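Local coordinates for protein biliverdin reductase (PDB 5B3T) that probably reduces the linear tetrapyrrole biliverdin with NAD(P)H in the heme-degrading pathway, at residues A[52-55]-A[56-60]; A[63-66]-A[67-70]; A[113-116]-A[117-120]; A[252-256]-A[257-261]. All blocks are in the same frame, centred on the assembly; numbering follows the deposited sequence.

How the contacts relate
Contacts 1, 2 and 3 all belong to the NADP-binding Rossmann domain, whereas contact 4 is a hairpin of the C-terminal alpha/beta domain. Contacts 1 and 2 follow each other along the chain, at the end of helix 48-58 and the start of helix 66-70, with centres 16 Å apart. Contact 3, inside helix 111-124, has its centre 22 Å from that of contact 2 and 33 Å from that of contact 1. Contact 1 comes nearest the cofactor site: the side chains of Phe54 and the NADP-binding Thr21 are about 4 Å apart. Contact 4 is remote, its centre 44 Å from that of contact 1, and lies away from the known cofactor-binding residues.

Contact 1: residues A[52-55]-A[56-60]; sequences AKFA and DTFGV
Phe54 and Phe58, one turn apart near the C-terminal end of helix 48-58, bring their rings together on the buried flank of the helix, while Ala55 meets the chain beyond it. The Phe58 ring presents its CD2/CE2 side to the Phe54 ring: CD2 sits 3.5 Å above the Phe54 plane, over its centre, and Phe58 CE2 is 3.5 Å from Phe54 CE2. The planes are inclined at 49°, so the rings meet obliquely. Different first torsions bring them together: Phe54 has CG anti to its nitrogen (chi1 -166°) and Phe58 has it beside the nitrogen (chi1 -62°). Ala55 CB lies 3.5 Å from Val60 O, where Gly59 with its positive phi turns the chain out of the helix. On the exposed flank Lys53 O is gripped twice, by Thr57 N at 2.9 Å and by Thr57 OG1 at 3.0 Å, the hydroxyl coming from above the carbonyl plane. Around the aromatic pair, Phe54 also meets the ring of Phe43 in strand 38-44, and both rings touch Ala29 of helix 23-34. A leucine in place of Phe54 removes the flat face under Phe58 CD2 and would probably open a gap between Phe58 and Phe43. The chemistry is thus divided by flank: apolar rings seat the helix against the Rossmann core, and on the exposed side one carbonyl oxygen, Lys53 O, takes two hydrogen bonds from Thr57.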
loop_
_atom_site.group_PDB
_atom_site.type_symbol
_atom_site.label_atom_id
_atom_site.label_comp_id
_atom_site.label_asym_id
_atom_site.label_seq_id
_atom_site.Cartn_x
_atom_site.Cartn_y
_atom_site.Cartn_z
ATOM N N ALA A 52 -8.268 -18.048 11.735
ATOM C CA ALA A 52 -8.805 -19.388 11.524
ATOM C C ALA A 52 -9.100 -19.637 10.051
ATOM O O ALA A 52 -8.779 -20.705 9.515
ATOM C CB ALA A 52 -10.064 -19.583 12.368
ATOM N N LYS A 53 -9.713 -18.660 9.378
ATOM C CA LYS A 53 -10.020 -18.820 7.959
ATOM C C LYS A 53 -8.750 -18.979 7.134
ATOM O O LYS A 53 -8.692 -19.815 6.224
ATOM C CB LYS A 53 -10.832 -17.626 7.458
ATOM C CG LYS A 53 -12.199 -17.472 8.106
ATOM C CD LYS A 53 -13.097 -16.558 7.281
ATOM C CE LYS A 53 -12.558 -15.137 7.242
ATOM N NZ LYS A 53 -13.635 -14.128 7.451
ATOM N N PHE A 54 -7.721 -18.183 7.440
ATOM C CA PHE A 54 -6.470 -18.258 6.693
ATOM C C PHE A 54 -5.802 -19.615 6.875
ATOM O O PHE A 54 -5.323 -20.216 5.907
ATOM C CB PHE A 54 -5.538 -17.130 7.136
ATOM C CG PHE A 54 -4.372 -16.901 6.216
ATOM C CD1 PHE A 54 -3.203 -17.632 6.358
ATOM C CD2 PHE A 54 -4.443 -15.946 5.217
ATOM C CE1 PHE A 54 -2.128 -17.417 5.515
ATOM C CE2 PHE A 54 -3.374 -15.726 4.371
ATOM C CZ PHE A 54 -2.214 -16.464 4.521
ATOM N N ALA A 55 -5.763 -20.112 8.114
ATOM C CA ALA A 55 -5.189 -21.429 8.369
ATOM C C ALA A 55 -5.931 -22.514 7.600
ATOM O O ALA A 55 -5.315 -23.451 7.081
ATOM C CB ALA A 55 -5.209 -21.727 9.869
ATOM N N ASP A 56 -7.259 -22.398 7.510
ATOM C CA ASP A 56 -8.049 -23.405 6.808
ATOM C C ASP A 56 -7.812 -23.340 5.304
ATOM O O ASP A 56 -7.605 -24.371 4.653
ATOM C CB ASP A 56 -9.533 -23.219 7.127
ATOM C CG ASP A 56 -10.360 -24.444 6.792
ATOM O OD1 ASP A 56 -10.143 -25.497 7.427
ATOM O OD2 ASP A 56 -11.227 -24.354 5.897
ATOM N N THR A 57 -7.843 -22.133 4.734
ATOM C CA THR A 57 -7.633 -21.984 3.298
ATOM C C THR A 57 -6.278 -22.533 2.876
ATOM O O THR A 57 -6.169 -23.219 1.853
ATOM C CB THR A 57 -7.751 -20.512 2.895
ATOM O OG1 THR A 57 -9.062 -20.028 3.210
ATOM C CG2 THR A 57 -7.486 -20.338 1.401
ATOM N N PHE A 58 -5.235 -22.261 3.658
ATOM C CA PHE A 58 -3.874 -22.557 3.239
ATOM C C PHE A 58 -3.206 -23.657 4.051
ATOM O O PHE A 58 -1.995 -23.838 3.915
ATOM C CB PHE A 58 -3.014 -21.291 3.288
ATOM C CG PHE A 58 -3.489 -20.203 2.369
ATOM C CD1 PHE A 58 -3.336 -20.324 0.998
ATOM C CD2 PHE A 58 -4.085 -19.062 2.875
ATOM C CE1 PHE A 58 -3.773 -19.326 0.146
ATOM C CE2 PHE A 58 -4.525 -18.058 2.029
ATOM C CZ PHE A 58 -4.369 -18.189 0.661
ATOM N N GLY A 59 -3.955 -24.401 4.869
ATOM C CA GLY A 59 -3.409 -25.542 5.587
ATOM C C GLY A 59 -2.029 -25.308 6.166
ATOM O O GLY A 59 -1.098 -26.091 5.941
ATOM N N VAL A 60 -1.880 -24.193 6.873
ATOM C CA VAL A 60 -0.633 -23.807 7.517
ATOM C C VAL A 60 -0.951 -23.483 8.968
ATOM O O VAL A 60 -2.003 -22.906 9.266
ATOM C CB VAL A 60 0.025 -22.603 6.807
ATOM C CG1 VAL A 60 1.177 -22.062 7.620
ATOM C CG2 VAL A 60 0.520 -23.009 5.436
#

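Contact 2: residues A[63-66]-A[67-70]; sequences QQSW and QALI
Ser65 caps helix 66-70 of the Rossmann domain from the N-cap position, its OG accepting from Ala68 N at 3.1 Å. With chi1 at 67° the hydroxyl stands between its own nitrogen and carbonyl carbon, turned back toward the first turn of the helix. The same OG lies 3.3 Å from Ala68 CB, so the cap combines a bond with close packing. Backbone bonds from Leu69 N to Ser65 O and from Ile70 N to Trp66 O continue the turn.

The tight part is the meeting of neighbours Trp66 and Gln67. Bent at chi2, Gln67 folds its side chain over one face of the indole, with the amide stacked on the ring at only 8° between planes. Gln67 CD stands 3.6 Å above the indole plane, and CG makes a CH-pi contact 3.8 Å from the centroid of the six-membered ring. Trp66 also meets Trp44 edge-to-face and touches Ile90 and Ala93 of helix 87-96, while Leu69 packs on Val19 of strand 14-19.

The Gln63 side is looser. The side chain of Gln63 passes across Leu69, Gln63 CG lying 4.1 Å from Leu69 CB, and Gln63 OE1 lies 3.5 Å from Ala68 CB. A water bridges the backbone and the Gln67 amide, accepting from Trp66 N and donating to Gln67 OE1 at 2.8 Å.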
loop_
_atom_site.group_PDB
_atom_site.type_symbol
_atom_site.label_atom_id
_atom_site.label_comp_id
_atom_site.label_asym_id
_atom_site.label_seq_id
_atom_site.Cartn_x
_atom_site.Cartn_y
_atom_site.Cartn_z
ATOM N N GLN A 63 1.396 -19.068 13.905
ATOM C CA GLN A 63 2.232 -18.722 15.045
ATOM C C GLN A 63 1.453 -17.808 15.985
ATOM O O GLN A 63 0.641 -16.987 15.551
ATOM C CB GLN A 63 3.519 -18.034 14.586
ATOM C CG GLN A 63 4.563 -18.966 13.985
ATOM C CD GLN A 63 5.596 -19.419 15.001
ATOM O OE1 GLN A 63 5.365 -19.359 16.208
ATOM N NE2 GLN A 63 6.749 -19.863 14.513
ATOM N N GLN A 64 1.699 -17.965 17.287
ATOM C CA GLN A 64 0.923 -17.215 18.271
ATOM C C GLN A 64 1.316 -15.743 18.317
ATOM O O GLN A 64 0.487 -14.895 18.665
ATOM C CB GLN A 64 1.070 -17.856 19.654
ATOM C CG GLN A 64 2.504 -17.972 20.155
ATOM C CD GLN A 64 2.893 -16.826 21.069
ATOM O OE1 GLN A 64 2.059 -16.000 21.436
ATOM N NE2 GLN A 64 4.166 -16.777 21.451
ATOM N N SER A 65 2.560 -15.418 17.967
ATOM C CA SER A 65 3.023 -14.041 17.886
ATOM C C SER A 65 3.833 -13.862 16.610
ATOM O O SER A 65 4.457 -14.808 16.121
ATOM C CB SER A 65 3.878 -13.657 19.103
ATOM O OG SER A 65 5.098 -14.379 19.119
ATOM N N TRP A 66 3.819 -12.643 16.063
ATOM C CA TRP A 66 4.661 -12.391 14.898
ATOM C C TRP A 66 6.136 -12.358 15.280
ATOM O O TRP A 66 6.993 -12.694 14.455
ATOM C CB TRP A 66 4.246 -11.098 14.183
ATOM C CG TRP A 66 4.367 -9.814 14.964
ATOM C CD1 TRP A 66 3.351 -9.116 15.553
ATOM C CD2 TRP A 66 5.559 -9.050 15.193
ATOM N NE1 TRP A 66 3.840 -7.979 16.150
ATOM C CE2 TRP A 66 5.192 -7.915 15.944
ATOM C CE3 TRP A 66 6.903 -9.221 14.844
ATOM C CZ2 TRP A 66 6.120 -6.958 16.353
ATOM C CZ3 TRP A 66 7.822 -8.272 15.252
ATOM C CH2 TRP A 66 7.426 -7.154 15.998
ATOM N N GLN A 67 6.448 -11.974 16.523
ATOM C CA GLN A 67 7.829 -12.036 16.996
ATOM C C GLN A 67 8.383 -13.451 16.896
ATOM O O GLN A 67 9.529 -13.652 16.480
ATOM C CB GLN A 67 7.921 -11.534 18.440
ATOM C CG GLN A 67 7.580 -10.065 18.633
ATOM C CD GLN A 67 6.100 -9.828 18.846
ATOM O OE1 GLN A 67 5.268 -10.669 18.505
ATOM N NE2 GLN A 67 5.763 -8.679 19.421
ATOM N N ALA A 68 7.579 -14.448 17.274
ATOM C CA ALA A 68 8.014 -15.834 17.142
ATOM C C ALA A 68 8.164 -16.229 15.678
ATOM O O ALA A 68 9.085 -16.974 15.321
ATOM C CB ALA A 68 7.030 -16.766 17.850
ATOM N N LEU A 69 7.266 -15.745 14.816
ATOM C CA LEU A 69 7.345 -16.067 13.395
ATOM C C LEU A 69 8.658 -15.584 12.791
ATOM O O LEU A 69 9.359 -16.343 12.116
ATOM C CB LEU A 69 6.155 -15.460 12.647
ATOM C CG LEU A 69 6.040 -15.738 11.144
ATOM C CD1 LEU A 69 4.583 -15.776 10.745
ATOM C CD2 LEU A 69 6.774 -14.693 10.305
ATOM N N ILE A 70 9.002 -14.314 13.018
ATOM C CA ILE A 70 10.171 -13.742 12.360
ATOM C C ILE A 70 11.473 -14.310 12.912
ATOM O O ILE A 70 12.517 -14.194 12.260
ATOM C CB ILE A 70 10.153 -12.204 12.465
ATOM C CG1 ILE A 70 10.195 -11.753 13.926
ATOM C CG2 ILE A 70 8.927 -11.632 11.758
ATOM C CD1 ILE A 70 11.519 -11.139 14.334
HETATM O O HOH W 1 2.466 -10.569 18.222
#

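Contact 3: residues A[113-116]-A[117-120]; sequences MGKK and LQQL
Helix 111-124 is the crossover of a beta-alpha-beta unit in the Rossmann domain, linking strands 100-104 and 128-131, and its middle turns show polar and apolar side-chain contacts side by side on one helix. On one flank Lys115 and Gln118 run side by side, pointing the same way, and Lys115 NZ donates to Gln118 OE1 at 2.9 Å. The ammonium lies in the carbonyl plane, on a lone pair of OE1. Lys115 gets there by bending at chi2 and chi3 (-69° and -72°), while Gln118 stays extended beyond CG. A water donates to the same OE1 at 2.6 Å and also to Lys115 O, tying the amide back to the helix backbone. A methionine in place of Lys115 removes the charged donor and would probably leave the Gln118 amide, held then by the water, freer to turn.

Elsewhere on the helix the contact is apolar: Met113 CE approaches Leu117 CD2 at a loose 4.3 Å. In the backbone, Leu117 N bonds to Met113 O and Leu120 N to Lys116 O. Met113 and Leu117 also touch Glu92 of helix 87-96, which Leu120 meets through Leu95; Lys115 and Gln118 instead face Leu312 of helix 309-325.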
loop_
_atom_site.group_PDB
_atom_site.type_symbol
_atom_site.label_atom_id
_atom_site.label_comp_id
_atom_site.label_asym_id
_atom_site.label_seq_id
_atom_site.Cartn_x
_atom_site.Cartn_y
_atom_site.Cartn_z
ATOM N N MET A 113 12.667 6.257 9.610
ATOM C CA MET A 113 12.590 4.817 9.830
ATOM C C MET A 113 12.723 4.055 8.518
ATOM O O MET A 113 13.408 3.027 8.458
ATOM C CB MET A 113 11.283 4.460 10.535
ATOM C CG MET A 113 11.140 2.981 10.854
ATOM S SD MET A 113 12.433 2.378 11.958
ATOM C CE MET A 113 11.701 0.845 12.531
ATOM N N GLY A 114 12.086 4.549 7.454
ATOM C CA GLY A 114 12.227 3.906 6.159
ATOM C C GLY A 114 13.664 3.881 5.677
ATOM O O GLY A 114 14.116 2.894 5.091
ATOM N N LYS A 115 14.404 4.964 5.922
ATOM C CA LYS A 115 15.816 4.990 5.557
ATOM C C LYS A 115 16.636 4.085 6.467
ATOM O O LYS A 115 17.576 3.424 6.010
ATOM C CB LYS A 115 16.340 6.424 5.608
ATOM C CG LYS A 115 15.657 7.359 4.630
ATOM C CD LYS A 115 16.022 7.028 3.194
ATOM C CE LYS A 115 17.454 7.436 2.894
ATOM N NZ LYS A 115 17.881 7.009 1.536
ATOM N N LYS A 116 16.296 4.046 7.759
ATOM C CA LYS A 116 16.982 3.146 8.681
ATOM C C LYS A 116 16.769 1.692 8.281
ATOM O O LYS A 116 17.682 0.866 8.406
ATOM C CB LYS A 116 16.497 3.395 10.108
ATOM C CG LYS A 116 17.192 2.552 11.169
ATOM C CD LYS A 116 16.653 2.869 12.557
ATOM C CE LYS A 116 17.348 2.042 13.625
ATOM N NZ LYS A 116 16.856 2.372 14.992
ATOM N N LEU A 117 15.573 1.363 7.787
ATOM C CA LEU A 117 15.316 0.013 7.295
ATOM C C LEU A 117 16.114 -0.277 6.031
ATOM O O LEU A 117 16.632 -1.386 5.856
ATOM C CB LEU A 117 13.821 -0.178 7.027
ATOM C CG LEU A 117 12.872 -0.174 8.222
ATOM C CD1 LEU A 117 11.425 -0.225 7.752
ATOM C CD2 LEU A 117 13.185 -1.346 9.119
ATOM N N GLN A 118 16.200 0.702 5.128
ATOM C CA GLN A 118 16.954 0.522 3.892
ATOM C C GLN A 118 18.426 0.255 4.185
ATOM O O GLN A 118 19.032 -0.656 3.610
ATOM C CB GLN A 118 16.790 1.761 3.012
ATOM C CG GLN A 118 17.605 1.757 1.734
ATOM C CD GLN A 118 17.587 3.107 1.046
ATOM O OE1 GLN A 118 17.707 4.148 1.696
ATOM N NE2 GLN A 118 17.431 3.101 -0.272
ATOM N N GLN A 119 19.015 1.044 5.087
ATOM C CA GLN A 119 20.411 0.840 5.461
ATOM C C GLN A 119 20.613 -0.506 6.145
ATOM O O GLN A 119 21.596 -1.206 5.879
ATOM C CB GLN A 119 20.874 1.981 6.368
ATOM C CG GLN A 119 22.323 1.880 6.829
ATOM C CD GLN A 119 23.302 1.781 5.679
ATOM O OE1 GLN A 119 24.151 0.890 5.646
ATOM N NE2 GLN A 119 23.192 2.700 4.728
ATOM N N LEU A 120 19.686 -0.887 7.029
ATOM C CA LEU A 120 19.819 -2.147 7.753
ATOM C C LEU A 120 19.776 -3.340 6.806
ATOM O O LEU A 120 20.555 -4.289 6.954
ATOM C CB LEU A 120 18.722 -2.260 8.811
ATOM C CG LEU A 120 18.638 -3.590 9.563
ATOM C CD1 LEU A 120 19.911 -3.845 10.359
ATOM C CD2 LEU A 120 17.417 -3.624 10.469
HETATM O O HOH W 2 19.105 4.322 3.838
#

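Contact 4: residues A[252-256]-A[257-261]; sequences TLHGD and RGTLI
Strands 252-255 and 258-261 run antiparallel at 176°, their axes 4.7 Å apart at closest approach, and a type I turn from Gly255 to Gly258 joins them into a beta hairpin with a two-residue loop. Leu253 and Leu260 form a hydrogen-bonded pair: Leu253 N to Leu260 O and Leu260 N to Leu253 O are each 2.9 Å. At the ends of the turn Gly255 N donates to Gly258 O at 2.7 Å, but the return bond from Gly258 N approaches Gly255 O from well above its carbonyl plane. Gly258 has backbone angles at which a side chain would be jammed against the preceding carbonyl oxygen.

His254 and Thr259, a non-hydrogen-bonded pair, share a side-chain hydrogen bond instead. Both point the same way from the sheet, and His254 ND1 meets Thr259 OG1 at 2.8 Å, with the hydroxyl at the edge of the imidazole, near its plane. In His254 a chi1 of -64° puts CG beside the backbone nitrogen, and a chi2 of -75° then turns ND1 toward Thr259. Thr259 OG1 has a second partner in a water that bonds it and donates to Gly255 O, linking side chain and turn. Further along this face Thr252 CG2 lies 4.0 Å from Thr259 CG2, and Thr252 OG1 rests near Ile261 CG2. Leu253 CD1 and Leu260 CB approach loosely on the other face.

Within the mixed sheet of the C-terminal domain, strand 153-163 borders the hairpin beside 248-255 and strand 266-271 beside 258-263. Leu253 and Leu260 pack onto helix 137-146, through Ile143 and Asn146, while Asp256 OD1 ties the turn to Glu152 N, just before strand 153-163.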
loop_
_atom_site.group_PDB
_atom_site.type_symbol
_atom_site.label_atom_id
_atom_site.label_comp_id
_atom_site.label_asym_id
_atom_site.label_seq_id
_atom_site.Cartn_x
_atom_site.Cartn_y
_atom_site.Cartn_z
ATOM N N THR A 252 -9.581 10.889 -11.166
ATOM C CA THR A 252 -9.718 11.637 -12.408
ATOM C C THR A 252 -8.451 12.443 -12.648
ATOM O O THR A 252 -7.931 13.074 -11.723
ATOM C CB THR A 252 -10.933 12.567 -12.355
ATOM O OG1 THR A 252 -12.113 11.792 -12.118
ATOM C CG2 THR A 252 -11.086 13.331 -13.666
ATOM N N LEU A 253 -7.957 12.417 -13.886
ATOM C CA LEU A 253 -6.784 13.187 -14.284
ATOM C C LEU A 253 -7.103 13.931 -15.574
ATOM O O LEU A 253 -7.448 13.307 -16.583
ATOM C CB LEU A 253 -5.557 12.284 -14.461
ATOM C CG LEU A 253 -5.164 11.415 -13.258
ATOM C CD1 LEU A 253 -5.778 10.023 -13.355
ATOM C CD2 LEU A 253 -3.651 11.328 -13.098
ATOM N N HIS A 254 -6.986 15.256 -15.538
ATOM C CA HIS A 254 -7.287 16.109 -16.681
ATOM C C HIS A 254 -5.983 16.556 -17.330
ATOM O O HIS A 254 -5.121 17.138 -16.661
ATOM C CB HIS A 254 -8.108 17.329 -16.261
ATOM C CG HIS A 254 -9.467 16.998 -15.725
ATOM N ND1 HIS A 254 -10.511 16.608 -16.535
ATOM C CD2 HIS A 254 -9.960 17.030 -14.464
ATOM C CE1 HIS A 254 -11.585 16.398 -15.794
ATOM N NE2 HIS A 254 -11.277 16.648 -14.534
ATOM N N GLY A 255 -5.845 16.289 -18.626
ATOM C CA GLY A 255 -4.719 16.778 -19.398
ATOM C C GLY A 255 -5.190 17.568 -20.602
ATOM O O GLY A 255 -6.353 17.445 -20.997
ATOM N N ASP A 256 -4.317 18.381 -21.203
ATOM C CA ASP A 256 -4.794 19.212 -22.306
ATOM C C ASP A 256 -5.041 18.425 -23.588
ATOM O O ASP A 256 -5.497 19.019 -24.571
ATOM C CB ASP A 256 -3.827 20.374 -22.573
ATOM C CG ASP A 256 -2.418 19.920 -22.916
ATOM O OD1 ASP A 256 -2.201 18.720 -23.185
ATOM O OD2 ASP A 256 -1.515 20.784 -22.921
ATOM N N ARG A 257 -4.759 17.122 -23.609
ATOM C CA ARG A 257 -5.125 16.268 -24.730
ATOM C C ARG A 257 -6.151 15.208 -24.357
ATOM O O ARG A 257 -6.528 14.405 -25.217
ATOM C CB ARG A 257 -3.883 15.594 -25.325
ATOM C CG ARG A 257 -2.954 16.548 -26.057
ATOM C CD ARG A 257 -1.753 15.825 -26.644
ATOM N NE ARG A 257 -0.612 16.725 -26.790
ATOM C CZ ARG A 257 0.571 16.366 -27.276
ATOM N NH1 ARG A 257 0.778 15.119 -27.676
ATOM N NH2 ARG A 257 1.548 17.257 -27.366
ATOM N N GLY A 258 -6.614 15.179 -23.112
ATOM C CA GLY A 258 -7.638 14.225 -22.734
ATOM C C GLY A 258 -7.798 14.138 -21.233
ATOM O O GLY A 258 -7.009 14.685 -20.456
ATOM N N THR A 259 -8.849 13.424 -20.835
ATOM C CA THR A 259 -9.167 13.174 -19.437
ATOM C C THR A 259 -9.281 11.675 -19.196
ATOM O O THR A 259 -9.892 10.954 -19.991
ATOM C CB THR A 259 -10.479 13.867 -19.031
ATOM O OG1 THR A 259 -10.273 15.283 -18.964
ATOM C CG2 THR A 259 -10.972 13.364 -17.679
ATOM N N LEU A 260 -8.685 11.212 -18.101
ATOM C CA LEU A 260 -8.852 9.848 -17.619
ATOM C C LEU A 260 -9.768 9.863 -16.403
ATOM O O LEU A 260 -9.515 10.595 -15.442
ATOM C CB LEU A 260 -7.503 9.222 -17.258
ATOM C CG LEU A 260 -6.474 9.055 -18.378
ATOM C CD1 LEU A 260 -5.125 8.637 -17.811
ATOM C CD2 LEU A 260 -6.966 8.038 -19.394
ATOM N N ILE A 261 -10.831 9.065 -16.447
ATOM C CA ILE A 261 -11.776 8.949 -15.342
ATOM C C ILE A 261 -11.823 7.498 -14.909
ATOM O O ILE A 261 -12.159 6.619 -15.713
ATOM C CB ILE A 261 -13.185 9.414 -15.724
ATOM C CG1 ILE A 261 -13.145 10.738 -16.462
ATOM C CG2 ILE A 261 -14.058 9.533 -14.484
ATOM C CD1 ILE A 261 -14.490 11.122 -16.935
HETATM O O HOH W 3 -9.051 17.494 -19.941
#